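Long-range contacts in endoglucanase (Mytilus edulis, PDB 1WC2), which hydrolyses internal beta-1,4-glucosidic linkages in soluble cellulose derivatives such as carboxymethylcellulose and also has expansin activity: residues A[41-46]-A[174-179]; A[154-159]-A[168-173]; A[5-10]-A[120-125]; A[110-115]-A[128-133]; A[93-98]-A[141-146]. All blocks are in the same frame, centred on the assembly; numbering follows the deposited sequence.

How the contacts relate
Contact 4 is buried, and contact 3 lies at the surface. Contacts 1, 2 and 5 are partly buried. Contacts 2, 4 and 5 all reach the same mixed beta sheet, through strands 148-155, 129-134 and 94-100. Contacts 1 and 3 join loops and lie on opposite sides of the chain's centre. Contact 5 is mainly apolar and touches contact 4 through Phe97 and Leu133. Contact 4 sets an aromatic pair beside a predicted catalytic residue. Contacts 2 and 3 lean on polar groups and bridging waters. Contact 1 mixes one indole hydrogen bond with ring packing, and its Trp43 rests on Pro168 and Met172 of contact 2.

Contact 1 (A[41-46]-A[174-179]); sequences FGWNAG and GQCQCA
Trp43 has CG between its backbone N and carbonyl carbon (chi1 53°), and this turns the indole toward Gln175. The Gln175 chain is extended beyond CG (chi2 175°) and carries its amide out to meet the indole. Trp43 NE1 donates to Gln175 OE1 at 2.9 Å, with an N-H...O angle of 158°. The oxygen lies in the indole plane, but NE1 sits well above the amide carbonyl plane and off a lone pair. Ring and amide planes are nearly perpendicular. The same OE1 stands over the centre of one face of the Phe41 ring, 3.7 Å above it. Phe41 also reaches the stem and backbone of Gln175. Its CE1 is 3.6 Å from Gln175 CB, and its CZ is 3.3 Å from Gln175 O. The amide oxygen thus accepts from the indole N-H and packs over the phenyl face. The contact joins the loop before strand 49-53 to the C-terminal tail of this double-psi beta-barrel enzyme. Cys176 brings a disulfide to the same place, since its SG is bonded to Cys32. That sulfur lies at the edge of the Trp43 six-membered ring, 4.1 Å from CZ2, as a sulfur-aromatic contact. Asn44 OD1 stands over the centre of one indole face, 3.8 Å above its plane. Cys178 forms a second disulfide, to Cys65. Trp43 packs further on Pro168 and Met172, and Phe41 on Pro34.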
# COMPACT_ATOMS: atom_id res chain seq x y z
N PHE A 41 9.56 11.05 -9.93
CA PHE A 41 10.79 11.63 -9.40
C PHE A 41 11.84 10.52 -9.30
O PHE A 41 11.56 9.35 -9.53
CB PHE A 41 10.56 12.27 -8.02
CG PHE A 41 9.70 13.50 -8.07
CD1 PHE A 41 8.54 13.59 -7.32
CD2 PHE A 41 10.06 14.58 -8.87
CE1 PHE A 41 7.77 14.72 -7.37
CE2 PHE A 41 9.28 15.71 -8.92
CZ PHE A 41 8.13 15.78 -8.18
N GLY A 42 13.07 10.90 -8.96
CA GLY A 42 14.16 9.94 -8.82
C GLY A 42 14.00 9.00 -7.64
O GLY A 42 14.54 7.90 -7.68
N TRP A 43 13.29 9.44 -6.59
CA TRP A 43 13.17 8.68 -5.34
C TRP A 43 12.11 7.58 -5.32
O TRP A 43 12.17 6.66 -4.49
CB TRP A 43 12.95 9.62 -4.13
CG TRP A 43 11.81 10.62 -4.22
CD1 TRP A 43 11.90 11.94 -4.59
CD2 TRP A 43 10.44 10.42 -3.85
NE1 TRP A 43 10.67 12.55 -4.50
CE2 TRP A 43 9.75 11.63 -4.07
CE3 TRP A 43 9.71 9.31 -3.39
CZ2 TRP A 43 8.40 11.78 -3.82
CZ3 TRP A 43 8.36 9.46 -3.15
CH2 TRP A 43 7.71 10.68 -3.38
N ASN A 44 11.15 7.62 -6.23
CA ASN A 44 10.00 6.73 -6.10
C ASN A 44 10.39 5.25 -6.25
O ASN A 44 9.90 4.38 -5.54
CB ASN A 44 8.89 7.00 -7.14
CG ASN A 44 8.44 8.45 -7.25
OD1 ASN A 44 9.25 9.37 -7.32
ND2 ASN A 44 7.13 8.65 -7.38
N ALA A 45 11.25 4.96 -7.22
CA ALA A 45 11.51 3.57 -7.63
C ALA A 45 12.10 2.70 -6.52
O ALA A 45 11.82 1.50 -6.48
CB ALA A 45 12.43 3.53 -8.86
N GLY A 46 12.91 3.30 -5.64
CA GLY A 46 13.62 2.58 -4.61
C GLY A 46 13.00 2.78 -3.23
O GLY A 46 13.52 2.26 -2.26
N GLY A 174 5.84 16.65 -0.31
CA GLY A 174 5.65 18.04 -0.71
C GLY A 174 6.04 18.37 -2.14
O GLY A 174 5.60 19.38 -2.68
N GLN A 175 6.90 17.54 -2.73
CA GLN A 175 7.25 17.64 -4.15
C GLN A 175 6.11 17.25 -5.09
O GLN A 175 6.11 17.64 -6.27
CB GLN A 175 8.43 16.73 -4.47
CG GLN A 175 9.70 17.08 -3.70
CD GLN A 175 10.82 16.10 -3.95
OE1 GLN A 175 10.82 15.40 -4.96
NE2 GLN A 175 11.78 16.05 -3.03
N CYS A 176 5.17 16.43 -4.61
CA CYS A 176 4.10 15.88 -5.43
C CYS A 176 3.04 16.93 -5.70
O CYS A 176 2.72 17.74 -4.82
CB CYS A 176 3.47 14.67 -4.73
SG CYS A 176 4.69 13.37 -4.30
N GLN A 177 2.43 16.90 -6.88
CA GLN A 177 1.45 17.92 -7.25
C GLN A 177 0.25 17.92 -6.31
O GLN A 177 -0.32 18.97 -6.04
CB GLN A 177 1.01 17.75 -8.70
CG GLN A 177 0.16 18.90 -9.22
CD GLN A 177 -0.16 18.75 -10.70
OE1 GLN A 177 0.44 17.93 -11.39
NE2 GLN A 177 -1.13 19.53 -11.18
N CYS A 178 -0.14 16.75 -5.81
CA CYS A 178 -1.32 16.66 -4.95
C CYS A 178 -1.12 17.21 -3.54
O CYS A 178 -2.09 17.40 -2.81
CB CYS A 178 -1.84 15.22 -4.92
SG CYS A 178 -2.43 14.65 -6.54
N ALA A 179 0.12 17.49 -3.16
CA ALA A 179 0.40 18.17 -1.88
C ALA A 179 -0.04 19.65 -1.89
O ALA A 179 -0.12 20.28 -0.84
CB ALA A 179 1.87 18.06 -1.54

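Contact 2 (A[154-159]-A[168-173]); sequences VVNCDS and PSNSMY
Asp158 meets Asn170 through both carboxylate oxygens, the second more weakly. Asn170 N donates to Asp158 OD1 at 3.0 Å, meeting it on the syn side but 34° out of the carboxylate plane. Asn170 ND2 makes a weak bond to Asp158 OD2, with the carboxylate and amide planes 70° apart. The close-packed part lies at Cys157. Its CB sits 3.4 Å from Asn170 OD1 and 3.5 Å from Pro168 O. That carbonyl oxygen is buried with no polar partner in the model.

The looser side is bridged by water. One water accepts from Cys157 N and donates to Asn170 OD1. Another donates to Asp158 OD1, at 2.8 Å, and accepts from Ser171 N.

Both helix starts are capped. Asn156 swings CG away from its backbone N (chi1 -172°), which lets OD1 accept from Asp158 N. Ser169 OG accepts from Met172 N at 3.2 Å, and Met172 SD takes a weak bond from Ser169 N, completing a capping box.

The contact sets the N-terminal ends of helices 157-163 and 170-173 against each other. Strand 148-155 runs into the first helix. Cys157 is tied by a disulfide to Cys72 of strand 72-78, and Met98 of strand 94-100 packs on Cys157, Pro168 and Tyr173.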
# COMPACT_ATOMS: atom_id res chain seq x y z
N VAL A 154 -2.09 3.85 10.58
CA VAL A 154 -1.57 5.12 10.08
C VAL A 154 -0.49 5.65 11.03
O VAL A 154 -0.65 5.63 12.26
CB VAL A 154 -2.71 6.16 9.95
CG1 VAL A 154 -2.19 7.52 9.50
CG2 VAL A 154 -3.78 5.65 8.98
N VAL A 155 0.63 6.10 10.46
CA VAL A 155 1.76 6.64 11.21
C VAL A 155 2.30 7.91 10.54
O VAL A 155 1.99 8.20 9.38
CB VAL A 155 2.91 5.60 11.34
CG1 VAL A 155 2.47 4.40 12.17
CG2 VAL A 155 3.41 5.15 9.97
N ASN A 156 3.10 8.67 11.29
CA ASN A 156 3.80 9.85 10.78
C ASN A 156 4.97 9.42 9.90
O ASN A 156 5.84 8.69 10.34
CB ASN A 156 4.30 10.69 11.96
CG ASN A 156 4.87 12.02 11.54
OD1 ASN A 156 5.80 12.09 10.76
ND2 ASN A 156 4.30 13.09 12.06
N CYS A 157 4.97 9.88 8.65
CA CYS A 157 6.02 9.53 7.69
C CYS A 157 7.43 9.89 8.18
O CYS A 157 8.38 9.13 7.95
CB CYS A 157 5.77 10.27 6.37
SG CYS A 157 4.23 9.85 5.51
N ASP A 158 7.58 11.05 8.80
CA ASP A 158 8.90 11.50 9.23
C ASP A 158 9.53 10.59 10.28
O ASP A 158 10.72 10.27 10.21
CB ASP A 158 8.84 12.92 9.77
CG ASP A 158 8.55 13.95 8.70
OD1 ASP A 158 8.90 13.70 7.53
OD2 ASP A 158 7.98 15.02 8.96
N SER A 159 8.71 10.14 11.24
CA SER A 159 9.18 9.25 12.30
C SER A 159 9.73 7.96 11.73
O SER A 159 10.77 7.46 12.17
CB SER A 159 8.06 8.96 13.30
OG SER A 159 7.56 10.16 13.85
N PRO A 168 9.46 7.41 2.41
CA PRO A 168 9.58 8.85 2.14
C PRO A 168 9.14 9.73 3.30
O PRO A 168 8.22 9.39 4.04
CB PRO A 168 8.68 9.05 0.92
CG PRO A 168 8.63 7.72 0.28
CD PRO A 168 8.55 6.77 1.44
N SER A 169 9.80 10.88 3.43
CA SER A 169 9.42 11.91 4.40
C SER A 169 8.25 12.77 3.91
O SER A 169 7.92 12.79 2.72
CB SER A 169 10.63 12.82 4.65
OG SER A 169 10.93 13.53 3.47
N ASN A 170 7.65 13.51 4.82
CA ASN A 170 6.64 14.49 4.45
C ASN A 170 7.19 15.55 3.48
O ASN A 170 6.48 15.98 2.57
CB ASN A 170 6.03 15.14 5.69
CG ASN A 170 5.19 14.16 6.51
OD1 ASN A 170 4.41 13.37 5.97
ND2 ASN A 170 5.35 14.20 7.83
N SER A 171 8.44 15.96 3.67
CA SER A 171 9.10 16.88 2.75
C SER A 171 9.11 16.35 1.31
O SER A 171 8.87 17.08 0.36
CB SER A 171 10.54 17.16 3.20
OG SER A 171 11.25 17.91 2.22
N MET A 172 9.42 15.07 1.16
CA MET A 172 9.40 14.43 -0.15
C MET A 172 8.00 14.45 -0.76
O MET A 172 7.85 14.78 -1.95
CB MET A 172 9.95 13.01 -0.07
CG MET A 172 11.46 13.02 0.19
SD MET A 172 12.15 11.51 0.85
CE MET A 172 12.04 10.65 -0.40
N TYR A 173 6.98 14.14 0.03
CA TYR A 173 5.61 14.21 -0.50
C TYR A 173 5.26 15.64 -0.95
O TYR A 173 4.48 15.83 -1.89
CB TYR A 173 4.57 13.67 0.50
CG TYR A 173 3.18 13.75 -0.11
CD1 TYR A 173 2.85 12.99 -1.23
CD2 TYR A 173 2.23 14.63 0.39
CE1 TYR A 173 1.60 13.12 -1.84
CE2 TYR A 173 0.98 14.75 -0.21
CZ TYR A 173 0.69 14.00 -1.34
OH TYR A 173 -0.52 14.10 -1.98
O HOH W 1 2.86 11.89 7.90
O HOH W 2 9.79 16.07 6.30

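Contact 3 (A[5-10]-A[120-125]); sequences SGNPRR and GGHNKY. With ACT (acetate ion), chain B.
A cis peptide bond precedes Pro8, whose ring lies against the carbonyls of two glycines. Pro8 CB is 3.5 Å from Gly121 O, and Pro8 CG is 3.9 Å from Gly120 O. Gly121 O is buried here with no polar partner in the model. Gly120 has positive phi, a backbone shape that favours glycine.

Beside the proline, one water donates to Asn7 OD1 at 2.9 Å and to Gly120 O at 2.8 Å. It also lies in the ring plane of His122, 2.8 Å from ND1, but only one of two modelled His122 positions is described, so this link is tentative. In that position the Asn7 amide and the imidazole are turned 79° apart.

At the other end, Arg9 bends at chi2 (-94°), which brings NE to Tyr125 O. This bond is weak, at 3.1 Å. The stronger partner of the guanidinium is Cys4 O, bonded to NH1. Tyr125 O also accepts from Gln2 NE2. A leucine in place of Arg9 would probably leave Cys4 O without this donor and Tyr125 O with one bond fewer.

Arg10 points elsewhere. Its NE and NH2 hold both oxygens of an acetate, probably from the crystallisation liquor, at the guanidinium edge.

Asn123 OD1 accepts from Tyr125 N at 3.1 Å. This Asx turn belongs to the surface loop before strand 129-134, and the N-terminal segment packs on that loop.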
# COMPACT_ATOMS: atom_id res chain seq x y z
N SER A 5 -9.20 -13.55 10.36
CA SER A 5 -10.52 -14.19 10.26
C SER A 5 -11.62 -13.16 10.47
O SER A 5 -11.38 -12.07 10.99
CB SER A 5 -10.66 -15.33 11.27
OG SER A 5 -10.53 -14.86 12.58
N GLY A 6 -12.82 -13.55 10.09
CA GLY A 6 -13.99 -12.70 10.19
C GLY A 6 -14.20 -11.85 8.95
O GLY A 6 -13.44 -11.91 7.98
N ASN A 7 -15.27 -11.06 8.98
CA ASN A 7 -15.65 -10.19 7.87
C ASN A 7 -15.83 -8.77 8.39
O ASN A 7 -16.77 -8.51 9.17
CB ASN A 7 -16.95 -10.69 7.24
CG ASN A 7 -17.45 -9.79 6.13
OD1 ASN A 7 -16.67 -9.09 5.48
ND2 ASN A 7 -18.76 -9.81 5.90
N PRO A 8 -14.96 -7.83 8.03
CA PRO A 8 -13.70 -8.03 7.30
C PRO A 8 -12.68 -8.78 8.16
O PRO A 8 -12.86 -8.94 9.38
CB PRO A 8 -13.22 -6.61 6.99
CG PRO A 8 -14.14 -5.69 7.64
CD PRO A 8 -15.17 -6.42 8.39
N ARG A 9 -11.59 -9.19 7.52
CA ARG A 9 -10.56 -9.99 8.16
C ARG A 9 -9.84 -9.18 9.25
O ARG A 9 -9.39 -8.06 9.01
CB ARG A 9 -9.54 -10.45 7.11
CG ARG A 9 -10.05 -11.39 6.05
CD ARG A 9 -9.84 -12.85 6.38
NE ARG A 9 -10.49 -13.75 5.42
CZ ARG A 9 -10.49 -15.07 5.52
NH1 ARG A 9 -9.87 -15.67 6.52
NH2 ARG A 9 -11.13 -15.81 4.61
N ARG A 10 -9.71 -9.78 10.43
CA ARG A 10 -9.04 -9.17 11.59
C ARG A 10 -8.14 -10.20 12.26
O ARG A 10 -8.33 -11.41 12.12
CB ARG A 10 -10.07 -8.63 12.58
CG ARG A 10 -10.91 -7.46 12.04
CD ARG A 10 -12.06 -7.07 12.93
NE ARG A 10 -11.65 -6.56 14.23
CZ ARG A 10 -11.24 -5.33 14.46
NH1 ARG A 10 -11.13 -4.45 13.48
NH2 ARG A 10 -10.92 -4.97 15.70
N GLY A 120 -14.82 -1.28 6.42
CA GLY A 120 -15.89 -2.25 6.64
C GLY A 120 -16.24 -3.13 5.45
O GLY A 120 -17.07 -4.02 5.60
N GLY A 121 -15.66 -2.86 4.28
CA GLY A 121 -15.85 -3.69 3.11
C GLY A 121 -14.85 -4.82 3.00
O GLY A 121 -14.13 -5.10 3.95
N HIS A 122 -14.79 -5.46 1.84
CA HIS A 122 -13.91 -6.62 1.67
C HIS A 122 -13.56 -6.80 0.20
O HIS A 122 -14.40 -6.58 -0.69
CB HIS A 122 -14.59 -7.90 2.23
CG HIS A 122 -15.91 -8.18 1.58
ND1 HIS A 122 -17.09 -7.60 2.00
CD2 HIS A 122 -16.22 -8.90 0.47
CE1 HIS A 122 -18.07 -7.96 1.20
NE2 HIS A 122 -17.58 -8.76 0.27
N ASN A 123 -12.33 -7.21 -0.06
CA ASN A 123 -11.99 -7.79 -1.36
C ASN A 123 -12.40 -9.27 -1.40
O ASN A 123 -13.05 -9.76 -0.47
CB ASN A 123 -10.52 -7.53 -1.74
CG ASN A 123 -9.51 -8.18 -0.81
OD1 ASN A 123 -9.81 -9.14 -0.09
ND2 ASN A 123 -8.27 -7.67 -0.86
N LYS A 124 -12.06 -10.00 -2.46
CA LYS A 124 -12.55 -11.38 -2.61
C LYS A 124 -11.92 -12.34 -1.60
O LYS A 124 -12.42 -13.45 -1.42
CB LYS A 124 -12.37 -11.87 -4.04
CG LYS A 124 -13.21 -11.11 -5.06
CD LYS A 124 -13.28 -11.81 -6.40
CE LYS A 124 -13.88 -10.92 -7.47
NZ LYS A 124 -13.83 -11.50 -8.84
N TYR A 125 -10.87 -11.91 -0.91
CA TYR A 125 -10.22 -12.70 0.13
C TYR A 125 -10.57 -12.21 1.55
O TYR A 125 -10.05 -12.75 2.53
CB TYR A 125 -8.71 -12.70 -0.12
CG TYR A 125 -8.32 -13.46 -1.38
CD1 TYR A 125 -7.96 -12.78 -2.52
CD2 TYR A 125 -8.33 -14.86 -1.42
CE1 TYR A 125 -7.59 -13.47 -3.67
CE2 TYR A 125 -7.96 -15.56 -2.59
CZ TYR A 125 -7.58 -14.86 -3.68
OH TYR A 125 -7.21 -15.53 -4.84
C ACT B . -12.32 -8.08 17.41
O ACT B . -12.27 -8.57 16.25
OXT ACT B . -11.69 -7.03 17.64
CH3 ACT B . -13.12 -8.73 18.50
O HOH W 3 -17.53 -6.52 4.54

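Contact 4 (A[110-115]-A[128-133]); sequences QDWCNQ and ELHLDL
Trp112 CB sits over the centre of one His130 ring face, 3.7 Å from the centroid, a CH-pi contact. The two rings are oblique, with planes 39° apart. Their nearest approach is Trp112 CE3 to His130 CE1, at 3.4 Å. The His130 ring points opposite its own backbone N (chi1 -177°) and so comes under the tryptophan stem. Cys113 SG, in a disulfide with Cys103, lies obliquely to the imidazole, 3.6 Å from His130 CD2. An alanine in place of Trp112 would keep the CB over the imidazole but would probably open a gap beside His130 CE1.

In the backbone and amide packing, Trp112 O is 3.1 Å from His130 CB. Gln115 bends at chi2 (82°), laying CG 3.5 Å from Glu128 O. Its NE2 bonds weakly to Trp112 O and has its stronger partner in Tyr127 O.

The polar bonds of the imidazole lie within or beyond the strand. His130 and Asp132 each have two modelled conformers. In one of these, His130 NE2 donates to Asp132 OD1 at 3.0 Å, with the oxygen in the ring plane. His130 ND1 pairs with Ser18 OG of strand 14-22. Engaging both nitrogens would then limit the ring's rotation. Asp132 is by similarity the proton donor of this glycoside hydrolase family 45 enzyme. His130, packed against the 110-115 loop, would then be a second-shell residue and probably positions this carboxylate.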
# COMPACT_ATOMS: atom_id res chain seq x y z
N GLN A 110 -9.47 -6.78 -9.91
CA GLN A 110 -10.84 -7.03 -9.50
C GLN A 110 -11.01 -7.95 -8.28
O GLN A 110 -12.06 -7.93 -7.64
CB GLN A 110 -11.65 -7.56 -10.69
CG GLN A 110 -11.37 -9.00 -11.12
CD GLN A 110 -10.13 -9.18 -11.98
OE1 GLN A 110 -9.44 -8.23 -12.33
NE2 GLN A 110 -9.86 -10.43 -12.34
N ASP A 111 -10.00 -8.76 -7.98
CA ASP A 111 -10.08 -9.66 -6.83
C ASP A 111 -9.55 -9.02 -5.53
O ASP A 111 -9.84 -9.53 -4.45
CB ASP A 111 -9.31 -10.96 -7.10
CG ASP A 111 -9.68 -11.64 -8.43
OD1 ASP A 111 -10.87 -11.65 -8.80
OD2 ASP A 111 -8.80 -12.18 -9.12
N TRP A 112 -8.78 -7.94 -5.67
CA TRP A 112 -7.99 -7.37 -4.57
C TRP A 112 -8.40 -5.95 -4.13
O TRP A 112 -8.26 -5.61 -2.96
CB TRP A 112 -6.50 -7.33 -4.94
CG TRP A 112 -5.91 -8.68 -5.22
CD1 TRP A 112 -5.66 -9.22 -6.45
CD2 TRP A 112 -5.47 -9.67 -4.27
NE1 TRP A 112 -5.10 -10.47 -6.32
CE2 TRP A 112 -4.96 -10.76 -4.99
CE3 TRP A 112 -5.44 -9.72 -2.87
CZ2 TRP A 112 -4.45 -11.92 -4.36
CZ3 TRP A 112 -4.93 -10.85 -2.25
CH2 TRP A 112 -4.44 -11.94 -3.00
N CYS A 113 -8.86 -5.12 -5.07
CA CYS A 113 -9.07 -3.68 -4.82
C CYS A 113 -10.53 -3.27 -4.96
O CYS A 113 -10.85 -2.09 -5.13
CB CYS A 113 -8.16 -2.86 -5.74
SG CYS A 113 -6.43 -3.15 -5.30
N ASN A 114 -11.41 -4.26 -4.81
CA ASN A 114 -12.84 -4.14 -5.06
C ASN A 114 -13.70 -3.91 -3.80
O ASN A 114 -14.91 -4.12 -3.84
CB ASN A 114 -13.34 -5.39 -5.82
CG ASN A 114 -13.23 -6.66 -5.00
OD1 ASN A 114 -12.16 -6.97 -4.43
ND2 ASN A 114 -14.32 -7.43 -4.94
N GLN A 115 -13.11 -3.44 -2.70
CA GLN A 115 -13.91 -3.09 -1.52
C GLN A 115 -14.95 -2.04 -1.90
O GLN A 115 -14.64 -1.09 -2.60
CB GLN A 115 -13.02 -2.51 -0.42
CG GLN A 115 -11.94 -3.44 0.15
CD GLN A 115 -10.65 -3.55 -0.67
OE1 GLN A 115 -10.52 -2.94 -1.75
NE2 GLN A 115 -9.69 -4.33 -0.15
N GLU A 128 -10.43 -5.54 4.29
CA GLU A 128 -11.02 -4.20 4.12
C GLU A 128 -10.07 -3.20 3.46
O GLU A 128 -10.55 -2.14 3.05
CB GLU A 128 -11.67 -3.64 5.41
CG GLU A 128 -10.72 -3.23 6.52
CD GLU A 128 -11.44 -2.61 7.73
OE1 GLU A 128 -12.60 -2.15 7.62
OE2 GLU A 128 -10.87 -2.59 8.83
N LEU A 129 -8.77 -3.51 3.38
CA LEU A 129 -7.76 -2.67 2.71
C LEU A 129 -6.82 -3.59 1.93
O LEU A 129 -6.49 -4.68 2.40
CB LEU A 129 -6.96 -1.86 3.75
CG LEU A 129 -5.80 -1.01 3.22
CD1 LEU A 129 -6.28 0.07 2.26
CD2 LEU A 129 -5.02 -0.39 4.38
N HIS A 130 -6.40 -3.12 0.75
CA HIS A 130 -5.34 -3.77 -0.02
C HIS A 130 -4.31 -2.74 -0.46
O HIS A 130 -4.68 -1.66 -0.91
CB HIS A 130 -5.91 -4.49 -1.25
CG HIS A 130 -4.88 -5.24 -2.03
ND1 HIS A 130 -4.50 -6.52 -1.69
CD2 HIS A 130 -4.10 -4.87 -3.08
CE1 HIS A 130 -3.54 -6.91 -2.50
NE2 HIS A 130 -3.28 -5.93 -3.36
N LEU A 131 -3.03 -3.09 -0.34
CA LEU A 131 -1.94 -2.25 -0.86
C LEU A 131 -1.11 -3.03 -1.87
O LEU A 131 -0.64 -4.13 -1.58
CB LEU A 131 -1.03 -1.76 0.27
CG LEU A 131 -1.65 -0.84 1.33
CD1 LEU A 131 -0.56 -0.41 2.30
CD2 LEU A 131 -2.33 0.40 0.75
N ASP A 132 -0.93 -2.45 -3.06
CA ASP A 132 0.07 -2.93 -4.00
C ASP A 132 1.38 -2.25 -3.59
O ASP A 132 1.42 -1.03 -3.44
CB ASP A 132 -0.26 -2.61 -5.47
CG ASP A 132 -1.33 -3.53 -6.09
OD1 ASP A 132 -1.73 -4.55 -5.51
OD2 ASP A 132 -1.81 -3.26 -7.22
N LEU A 133 2.42 -3.04 -3.35
CA LEU A 133 3.70 -2.53 -2.86
C LEU A 133 4.73 -2.47 -3.98
O LEU A 133 5.02 -3.49 -4.61
CB LEU A 133 4.23 -3.43 -1.73
CG LEU A 133 3.26 -3.78 -0.59
CD1 LEU A 133 3.91 -4.71 0.42
CD2 LEU A 133 2.74 -2.53 0.07

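Contact 5 (A[93-98]-A[141-146]); sequences LSKTFM and TGMGWN
Trp145 points its indole toward strand 94-100 and meets four residues in turn along its outline. Leu93 approaches the pyrrole end, with CD1 3.6 Å from Trp145 NE1. The two side chains run past each other in opposite directions. Ser94 N lies at the indole edge, near its plane and 4.0 Å from Trp145 CZ2, and Lys95 N is 3.8 Å from Trp145 CH2. Phe97 closes the far end, where Trp145 CZ3 meets the phenyl ring at its edge, 3.9 Å from CE1. The indole thus spans from Leu93, just before the strand, to Phe97 on it, in the sheet of the family's double-psi beta barrel. Segment 141-146 lies in the loop between strands 129-134 and 148-155.

Met143 covers the indole from above. Its chain bends at chi3 (-71°), and this carries CE over the centre of one ring face, 3.6 Å above the plane. Met143 SD is 3.6 Å from Lys95 CG and 3.7 Å from Lys95 CE, so the thioether packs on the methylenes of Lys95. The charged end of Lys95 leads away to a salt bridge with Asp164. Phe97 meets Phe48 as well, and both Phe97 and Trp145 touch Val140.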
# COMPACT_ATOMS: atom_id res chain seq x y z
N LEU A 93 7.43 -8.73 11.48
CA LEU A 93 8.25 -7.83 10.69
C LEU A 93 7.40 -6.62 10.31
O LEU A 93 6.20 -6.75 10.08
CB LEU A 93 8.76 -8.51 9.43
CG LEU A 93 9.62 -9.76 9.63
CD1 LEU A 93 9.97 -10.35 8.28
CD2 LEU A 93 10.88 -9.43 10.40
N SER A 94 8.03 -5.46 10.21
CA SER A 94 7.27 -4.26 9.89
C SER A 94 8.05 -3.18 9.15
O SER A 94 9.20 -2.88 9.51
CB SER A 94 6.67 -3.64 11.15
OG SER A 94 7.67 -3.03 11.95
N LYS A 95 7.39 -2.58 8.16
CA LYS A 95 7.91 -1.44 7.43
C LYS A 95 6.74 -0.50 7.14
O LYS A 95 5.57 -0.92 7.16
CB LYS A 95 8.57 -1.85 6.10
CG LYS A 95 9.89 -2.62 6.21
CD LYS A 95 11.00 -1.80 6.85
CE LYS A 95 12.34 -2.53 6.81
NZ LYS A 95 13.39 -1.82 7.59
N THR A 96 7.05 0.76 6.84
CA THR A 96 6.06 1.78 6.56
C THR A 96 6.13 2.22 5.09
O THR A 96 7.22 2.47 4.55
CB THR A 96 6.28 2.98 7.50
OG1 THR A 96 5.99 2.59 8.85
CG2 THR A 96 5.35 4.14 7.20
N PHE A 97 4.95 2.33 4.47
CA PHE A 97 4.80 2.64 3.05
C PHE A 97 4.00 3.92 2.89
O PHE A 97 2.95 4.10 3.51
CB PHE A 97 4.09 1.48 2.33
CG PHE A 97 4.84 0.18 2.39
CD1 PHE A 97 4.78 -0.61 3.53
CD2 PHE A 97 5.62 -0.24 1.33
CE1 PHE A 97 5.50 -1.79 3.62
CE2 PHE A 97 6.34 -1.44 1.41
CZ PHE A 97 6.28 -2.21 2.56
N MET A 98 4.47 4.83 2.04
CA MET A 98 3.69 6.01 1.66
C MET A 98 2.77 5.69 0.48
O MET A 98 3.24 5.15 -0.53
CB MET A 98 4.61 7.17 1.28
CG MET A 98 3.84 8.43 0.87
SD MET A 98 4.90 9.84 0.46
CE MET A 98 5.38 10.37 2.15
N THR A 141 10.60 -7.93 -1.75
CA THR A 141 11.00 -9.34 -1.78
C THR A 141 12.41 -9.58 -1.21
O THR A 141 12.69 -10.67 -0.74
CB THR A 141 10.91 -9.95 -3.17
OG1 THR A 141 11.47 -9.05 -4.13
CG2 THR A 141 9.46 -10.19 -3.59
N GLY A 142 13.27 -8.55 -1.21
CA GLY A 142 14.58 -8.66 -0.59
C GLY A 142 14.52 -8.94 0.90
O GLY A 142 15.46 -9.50 1.47
N MET A 143 13.41 -8.53 1.54
CA MET A 143 13.14 -8.81 2.95
C MET A 143 12.45 -10.16 3.18
O MET A 143 12.07 -10.48 4.30
CB MET A 143 12.21 -7.76 3.55
CG MET A 143 12.68 -6.35 3.44
SD MET A 143 11.64 -5.20 4.40
CE MET A 143 10.11 -5.17 3.46
N GLY A 144 12.24 -10.93 2.12
CA GLY A 144 11.50 -12.18 2.25
C GLY A 144 9.99 -11.99 2.31
O GLY A 144 9.27 -12.91 2.66
N TRP A 145 9.51 -10.79 1.97
CA TRP A 145 8.07 -10.53 1.93
C TRP A 145 7.49 -10.87 0.53
O TRP A 145 7.65 -10.10 -0.43
CB TRP A 145 7.76 -9.06 2.21
CG TRP A 145 7.97 -8.53 3.61
CD1 TRP A 145 8.90 -8.91 4.55
CD2 TRP A 145 7.27 -7.41 4.18
NE1 TRP A 145 8.78 -8.13 5.67
CE2 TRP A 145 7.79 -7.20 5.47
CE3 TRP A 145 6.22 -6.58 3.73
CZ2 TRP A 145 7.31 -6.18 6.31
CZ3 TRP A 145 5.75 -5.58 4.56
CH2 TRP A 145 6.29 -5.39 5.84
N ASN A 146 6.85 -12.03 0.44
CA ASN A 146 6.13 -12.47 -0.77
C ASN A 146 4.63 -12.31 -0.50
O ASN A 146 3.98 -13.23 -0.02
CB ASN A 146 6.50 -13.93 -1.10
CG ASN A 146 5.75 -14.52 -2.30
OD1 ASN A 146 5.83 -15.74 -2.57
ND2 ASN A 146 5.04 -13.69 -3.04